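Local coordinates for protein Phenylalanine/tyrosine ammonia-lyase (Rhodosporidium toruloides, PDB 1Y2M) that catalyses the non-oxidative deamination of L-phenylalanine and L-tyrosine to trans-cinnamic and p-coumaric acid as a homotetramer, at residues H322-Q325 against I326-A329; M443-A446 against G447-R450; A485-V488 against T489-V492; S567-R570 against D571-V574. All coordinates share one frame; numbering follows the deposited sequence.

How the interactions relate
The four contacts follow one another along the chain without overlap, and each is local, made within eight consecutive residues. Interaction 1 is the N-cap and first two turns of helix 323-336. Interactions 2 and 3 lie in the loops that leave the long helices 416-443 and 468-484, and interaction 4 starts helix 570-587. Centres of interactions 1, 2 and 3 lie about 28 to 38 Å apart, while those of interactions 3 and 4 are about 69 Å apart, so the set spans much of an elongated, mainly helical subunit. Interactions 1 to 3 touch other subunits of the tetramer; interaction 4, remote from the annotated sites, meets none.

Interaction 1 (H322-Q325 against I326-A329); sequences HPTQ and IEVA
The carbonyl oxygen of His322 receives the backbone N of Ile326 at 3.0 Å, nearly straight at the hydrogen (174°) and close to the carbonyl axis. Around this bond the isoleucine side chain folds back over the same oxygen: CG1 stands anti to the carbonyl carbon (chi1 -67°), which brings it 3.5 Å from His322 O, while CB rests on Pro323 O. His322 is the N-cap of helix 323-336, and Pro323, which has no N-H to give, fills the first helical position. Glu327 N, Val328 N and Ala329 N then bond to the carbonyls of Pro323, Thr324 and Gln325, giving regular i to i+4 pairing. At Thr324 O the donor stands above the carbonyl plane, and Val328 CG2 also reaches that oxygen, at 3.2 Å. The side chains of Thr324 and Glu327 cross obliquely, CG2 lying 3.8 Å from OE1, while the other carboxylate oxygen, OE2, bonds to Gln44 N and Thr324 OG1 to Gly373 O of helix 368-391. The Gln325 chain is extended, and its NE2 bonds to His316 ND1 and to Asn412 OD1 of the second subunit, whose Glu389 OE1 bonds His322 NE2.

Interaction 2 (M443-A446 against G447-R450); sequences MLNA and GMNR
Asn445 and Met448 meet across a type I beta turn in the loop that follows helix 416-443: Met448 N donates to Asn445 O at 2.8 Å, the donor well above the carbonyl plane. The Asn445 side chain bends over the same turn, CG anti to the backbone N (chi1 -170°), and OD1 takes a weak bond from Gly447 N, an Asx turn. Asn449, also in direct contact, reaches back to the helix end. Its ND2 gives a bond of 3.0 Å to Met443 O, which lies in the Asn449 amide plane although the nitrogen stands above the plane of that carbonyl. An aspartate in its place, having no N-H there, would probably set a carboxylate against Met443 O and leave the helix end less firmly tied to the turn. Further out, helix 506-560 covers Met443, and Arg538 bonds to the carbonyls of Asn449 and Arg450. Asn589 ND2 donates to Ala446 O, while Asn445 packs on Met497 of the third subunit and Met448 on Ala498 of the second. The Leu444 side chain lies about 7 Å from that of Lys468, which binds cinnamate. Met448, a selenomethionine, lays CG and SE against the Asn445 amide, SE 3.5 Å from ND2.

Interaction 3 (A485-V488 against T489-V492); sequences ANPV and TTHV
His491 folds back over Val488, its backbone N donating to Val488 O at 3.0 Å with the donor above the carbonyl plane. This is the tight part of the contact: His491 CB lies 3.4 Å from the same oxygen, CG sits anti to the carbonyl carbon (chi1 -64°), and chi2 of -76° turns the ring edge to the carbonyls of Val488 and Pro487. CD2 comes 3.5 Å from Pro487 O, in the plane of the ring. The i to i+3 bond closes a turn in the loop between helices 468-484 and 506-560. On the looser, water-mediated side, water 1 bridges Pro487 and His491, donating to Pro487 O at 2.8 Å and lying 2.9 Å from His491 NE2 at the ring edge. A leucine here, with no ring nitrogen, would probably leave that water without one of its partners and the two carbonyls without the flat edge beside them. Thr490 lies across the proline at longer range, OG1 3.6 Å from Pro487 O and 3.9 Å from Pro487 CG. Helix 416-443 flanks the turn, with Glu423 OE1 bonded to Thr489 OG1 and OE2 to Val488 N. Other subunits close round it too: the His491 ring meets His491 of the fourth subunit, and His491 O bonds to Ser479 OG of the third.

Interaction 4 (S567-R570 against D571-V574); sequences SNLR and DELV
Leu569 O accepts from Leu573 N at 2.9 Å and Arg570 O from Val574 N, also at 2.9 Å, the latter nearly straight (175°), so regular i to i+4 bonding begins as the loop enters helix 570-587. Ahead of them the chain doubles back through an ST turn, Ser567 OG taking a bond from Leu569 N; the hydroxyl is also bonded to Met564 O. Three waters link Asn568 to the first turn of the helix. Water 2 donates to Asn568 OD1 and accepts from Asp571 N, while water 4 donates to Asn568 O and accepts from Glu572 N at 2.9 Å, so two N-H groups of the first turn are served through solvent. Water 3 joins Asn568 O to Glu572 OE1, 2.6 Å from each; with CG anti to the backbone N (chi1 -172°) and the chain extended beyond it, the carboxylate reaches back alongside the loop. Asn568 O is thus gripped by two waters. Side chains also lean on the backbone oxygens: Leu573 CB lies 3.4 Å from Leu569 O, and Val574 CG2 comes 3.3 Å from Arg570 O. The arginine chain is extended from CG to NE, and NE forms a salt bridge with Asp557 OD1. Helix 506-560 takes Arg570 and Val574 on Val553 and Leu573 on Ile556 and Phe560, while Glu572 and Leu573 touch Val611 of helix 593-611 and Leu569 packs on the loop residues Leu612, Ser614 and Thr615 that follow it.

Interaction 1 (H322-Q325 against I326-A329)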
# COMPACT_ATOMS: atom_id res chain seq x y z
N HIS B 322 -1.81 29.96 2.55
CA HIS B 322 -1.47 28.85 3.39
C HIS B 322 -0.12 29.19 3.99
O HIS B 322 0.86 29.44 3.27
CB HIS B 322 -1.32 27.59 2.58
CG HIS B 322 -2.59 27.02 2.09
ND1 HIS B 322 -3.51 26.43 2.93
CD2 HIS B 322 -3.08 26.90 0.84
CE1 HIS B 322 -4.53 26.00 2.21
NE2 HIS B 322 -4.30 26.29 0.94
N PRO B 323 -0.04 29.23 5.32
CA PRO B 323 1.21 29.68 5.93
C PRO B 323 2.49 29.03 5.44
O PRO B 323 3.49 29.72 5.22
CB PRO B 323 0.99 29.43 7.43
CG PRO B 323 -0.52 29.66 7.59
CD PRO B 323 -1.12 29.07 6.33
N THR B 324 2.46 27.72 5.23
CA THR B 324 3.69 27.02 4.82
C THR B 324 3.93 27.16 3.33
O THR B 324 5.08 27.01 2.89
CB THR B 324 3.70 25.55 5.20
OG1 THR B 324 2.48 24.95 4.75
CG2 THR B 324 3.87 25.41 6.73
N GLN B 325 2.89 27.47 2.55
CA GLN B 325 3.13 27.82 1.15
C GLN B 325 3.89 29.16 1.08
O GLN B 325 4.86 29.34 0.32
CB GLN B 325 1.82 27.96 0.41
CG GLN B 325 2.02 28.17 -1.08
CD GLN B 325 0.72 28.25 -1.84
OE1 GLN B 325 -0.20 27.46 -1.61
NE2 GLN B 325 0.65 29.18 -2.82
N ILE B 326 3.40 30.13 1.85
CA ILE B 326 4.07 31.43 2.00
C ILE B 326 5.52 31.22 2.41
O ILE B 326 6.42 31.82 1.86
CB ILE B 326 3.34 32.28 3.01
CG1 ILE B 326 1.95 32.68 2.50
CG2 ILE B 326 4.16 33.48 3.42
CD1 ILE B 326 1.08 33.32 3.56
N GLU B 327 5.72 30.34 3.39
CA GLU B 327 7.05 30.07 3.91
C GLU B 327 8.00 29.56 2.83
O GLU B 327 9.12 30.03 2.70
CB GLU B 327 6.95 29.07 5.05
CG GLU B 327 8.25 28.52 5.53
CD GLU B 327 8.07 27.52 6.71
OE1 GLU B 327 6.98 27.50 7.31
OE2 GLU B 327 9.02 26.81 7.01
N VAL B 328 7.55 28.54 2.11
CA VAL B 328 8.42 27.91 1.11
C VAL B 328 8.74 28.91 -0.05
O VAL B 328 9.89 29.05 -0.48
CB VAL B 328 7.78 26.62 0.57
CG1 VAL B 328 8.56 26.11 -0.64
CG2 VAL B 328 7.63 25.56 1.70
N ALA B 329 7.73 29.59 -0.55
CA ALA B 329 7.93 30.59 -1.60
C ALA B 329 8.91 31.66 -1.14
O ALA B 329 9.79 32.09 -1.88
CB ALA B 329 6.62 31.20 -2.00

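Interaction 2 (M443-A446 against G447-R450)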
# COMPACT_ATOMS: atom_id res chain seq x y z
N MSE B 443 15.55 18.61 -16.23
CA MSE B 443 16.85 19.23 -16.46
C MSE B 443 17.79 18.34 -17.28
O MSE B 443 18.62 18.86 -18.01
CB MSE B 443 17.54 19.62 -15.13
CG MSE B 443 18.71 20.44 -15.32
SE MSE B 443 19.41 21.09 -13.59
CE MSE B 443 19.72 19.32 -12.75
N LEU B 444 17.66 17.02 -17.10
CA LEU B 444 18.47 16.03 -17.82
C LEU B 444 17.87 15.60 -19.18
O LEU B 444 18.39 14.68 -19.85
CB LEU B 444 18.67 14.80 -16.94
CG LEU B 444 19.44 15.10 -15.64
CD1 LEU B 444 19.67 13.75 -14.89
CD2 LEU B 444 20.69 15.88 -15.85
N ASN B 445 16.76 16.23 -19.54
CA ASN B 445 16.09 15.98 -20.83
C ASN B 445 16.42 17.06 -21.83
O ASN B 445 16.01 18.21 -21.69
CB ASN B 445 14.57 15.90 -20.59
CG ASN B 445 13.80 15.42 -21.81
OD1 ASN B 445 14.09 15.84 -22.93
ND2 ASN B 445 12.83 14.54 -21.61
N ALA B 446 17.18 16.67 -22.85
CA ALA B 446 17.70 17.63 -23.86
C ALA B 446 16.58 18.36 -24.57
O ALA B 446 16.74 19.49 -24.99
CB ALA B 446 18.55 16.86 -24.90
N GLY B 447 15.45 17.69 -24.70
CA GLY B 447 14.28 18.29 -25.30
C GLY B 447 13.56 19.28 -24.45
O GLY B 447 12.77 20.04 -24.96
N MSE B 448 13.84 19.31 -23.15
CA MSE B 448 13.11 20.18 -22.22
C MSE B 448 13.96 21.20 -21.46
O MSE B 448 13.43 22.01 -20.76
CB MSE B 448 12.41 19.31 -21.16
CG MSE B 448 11.52 18.30 -21.73
SE MSE B 448 10.76 17.04 -20.36
CE MSE B 448 9.56 18.26 -19.64
N ASN B 449 15.29 21.10 -21.52
CA ASN B 449 16.19 21.79 -20.59
C ASN B 449 16.79 23.08 -21.10
O ASN B 449 17.84 23.54 -20.67
CB ASN B 449 17.26 20.78 -20.10
CG ASN B 449 18.19 20.34 -21.19
OD1 ASN B 449 18.10 20.81 -22.32
ND2 ASN B 449 19.10 19.42 -20.87
N ARG B 450 16.07 23.72 -22.02
CA ARG B 450 16.42 25.07 -22.46
C ARG B 450 17.86 25.13 -22.95
O ARG B 450 18.60 26.08 -22.70
CB ARG B 450 16.05 26.08 -21.36
CG ARG B 450 14.54 26.01 -21.02
CD ARG B 450 14.14 26.63 -19.67

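Interaction 3 (A485-V488 against T489-V492)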
# COMPACT_ATOMS: atom_id res chain seq x y z
N ALA B 485 6.39 4.61 1.48
CA ALA B 485 5.33 5.57 1.96
C ALA B 485 4.01 4.98 2.36
O ALA B 485 3.15 5.68 2.98
CB ALA B 485 5.12 6.70 0.98
N ASN B 486 3.71 3.73 1.99
CA ASN B 486 2.49 3.07 2.46
C ASN B 486 2.50 2.99 3.97
O ASN B 486 3.57 2.90 4.58
CB ASN B 486 2.31 1.67 1.86
CG ASN B 486 2.12 1.72 0.36
OD1 ASN B 486 1.26 2.48 -0.13
ND2 ASN B 486 2.98 0.98 -0.37
N PRO B 487 1.32 3.08 4.58
CA PRO B 487 1.32 3.08 6.05
C PRO B 487 1.66 1.73 6.67
O PRO B 487 1.33 0.68 6.12
CB PRO B 487 -0.12 3.45 6.41
CG PRO B 487 -0.94 3.08 5.22
CD PRO B 487 -0.03 3.30 4.02
N VAL B 488 2.36 1.78 7.81
CA VAL B 488 2.55 0.61 8.64
C VAL B 488 1.40 0.42 9.60
O VAL B 488 1.03 -0.72 9.92
CB VAL B 488 3.86 0.80 9.45
CG1 VAL B 488 4.01 -0.13 10.66
CG2 VAL B 488 5.09 0.72 8.52
N THR B 489 0.74 1.51 10.00
CA THR B 489 -0.24 1.45 11.06
C THR B 489 -1.58 0.79 10.75
O THR B 489 -2.36 0.52 11.66
CB THR B 489 -0.48 2.82 11.65
OG1 THR B 489 -0.98 3.70 10.63
CG2 THR B 489 0.77 3.37 12.26
N THR B 490 -1.81 0.45 9.49
CA THR B 490 -2.97 -0.35 9.09
C THR B 490 -2.71 -1.85 9.23
O THR B 490 -3.57 -2.67 8.81
CB THR B 490 -3.29 -0.07 7.62
OG1 THR B 490 -2.12 -0.23 6.82
CG2 THR B 490 -3.84 1.34 7.45
N HIS B 491 -1.56 -2.23 9.76
CA HIS B 491 -1.16 -3.65 9.87
C HIS B 491 -1.13 -4.17 11.31
O HIS B 491 -0.49 -5.18 11.62
CB HIS B 491 0.17 -3.89 9.16
CG HIS B 491 0.04 -3.65 7.70
ND1 HIS B 491 -0.57 -4.56 6.88
CD2 HIS B 491 0.34 -2.57 6.92
CE1 HIS B 491 -0.62 -4.09 5.65
NE2 HIS B 491 -0.13 -2.86 5.65
N VAL B 492 -1.89 -3.53 12.16
CA VAL B 492 -2.02 -3.90 13.59
C VAL B 492 -2.64 -5.30 13.73
O VAL B 492 -3.66 -5.60 13.10
CB VAL B 492 -2.91 -2.82 14.31
CG1 VAL B 492 -3.24 -3.22 15.75
CG2 VAL B 492 -2.24 -1.48 14.24
O HOH W 1 0.24 -0.56 3.90

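Interaction 4 (S567-R570 against D571-V574)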
# COMPACT_ATOMS: atom_id res chain seq x y z
N SER B 567 21.17 51.05 -47.17
CA SER B 567 19.91 50.40 -46.90
C SER B 567 19.55 50.50 -45.43
O SER B 567 20.34 50.95 -44.57
CB SER B 567 20.00 48.91 -47.28
OG SER B 567 20.68 48.16 -46.27
N ASN B 568 18.36 50.02 -45.12
CA ASN B 568 17.95 49.87 -43.75
C ASN B 568 17.79 48.39 -43.44
O ASN B 568 16.86 47.98 -42.73
CB ASN B 568 16.65 50.65 -43.51
CG ASN B 568 16.26 50.70 -42.07
OD1 ASN B 568 17.13 50.67 -41.18
ND2 ASN B 568 14.95 50.69 -41.80
N LEU B 569 18.79 47.60 -43.89
CA LEU B 569 18.76 46.12 -43.70
C LEU B 569 19.58 45.58 -42.53
O LEU B 569 19.37 44.44 -42.10
CB LEU B 569 19.25 45.41 -44.96
CG LEU B 569 18.46 45.69 -46.22
CD1 LEU B 569 19.19 45.13 -47.42
CD2 LEU B 569 17.10 45.08 -46.06
N ARG B 570 20.51 46.37 -42.00
CA ARG B 570 21.45 45.84 -40.99
C ARG B 570 20.81 45.49 -39.64
O ARG B 570 21.02 44.39 -39.11
CB ARG B 570 22.62 46.78 -40.80
CG ARG B 570 23.64 46.29 -39.78
CD ARG B 570 24.94 47.04 -39.96
NE ARG B 570 25.95 46.76 -38.93
CZ ARG B 570 25.98 47.31 -37.71
NH1 ARG B 570 25.01 48.11 -37.29
NH2 ARG B 570 26.98 47.01 -36.89
N ASP B 571 20.07 46.43 -39.05
CA ASP B 571 19.30 46.16 -37.82
C ASP B 571 18.46 44.92 -37.98
O ASP B 571 18.50 44.02 -37.15
CB ASP B 571 18.34 47.30 -37.50
CG ASP B 571 18.91 48.29 -36.55
OD1 ASP B 571 20.16 48.37 -36.46
OD2 ASP B 571 18.07 49.00 -35.91
N GLU B 572 17.67 44.88 -39.05
CA GLU B 572 16.79 43.76 -39.27
C GLU B 572 17.59 42.44 -39.34
O GLU B 572 17.18 41.42 -38.78
CB GLU B 572 16.00 43.94 -40.57
CG GLU B 572 14.93 42.91 -40.77
CD GLU B 572 14.25 42.94 -42.14
OE1 GLU B 572 14.52 43.84 -42.98
OE2 GLU B 572 13.42 42.03 -42.36
N LEU B 573 18.70 42.47 -40.08
CA LEU B 573 19.45 41.23 -40.29
C LEU B 573 20.03 40.71 -38.99
O LEU B 573 19.97 39.50 -38.69
CB LEU B 573 20.58 41.42 -41.29
CG LEU B 573 21.33 40.11 -41.63
CD1 LEU B 573 20.39 39.16 -42.38
CD2 LEU B 573 22.58 40.31 -42.42
N VAL B 574 20.68 41.60 -38.24
CA VAL B 574 21.31 41.19 -36.98
C VAL B 574 20.25 40.61 -36.05
O VAL B 574 20.46 39.57 -35.41
CB VAL B 574 22.02 42.35 -36.28
CG1 VAL B 574 22.50 41.88 -34.92
CG2 VAL B 574 23.17 42.82 -37.09
O HOH W 2 19.65 49.27 -40.28
O HOH W 3 14.80 46.44 -43.07
O HOH W 4 16.59 47.34 -40.08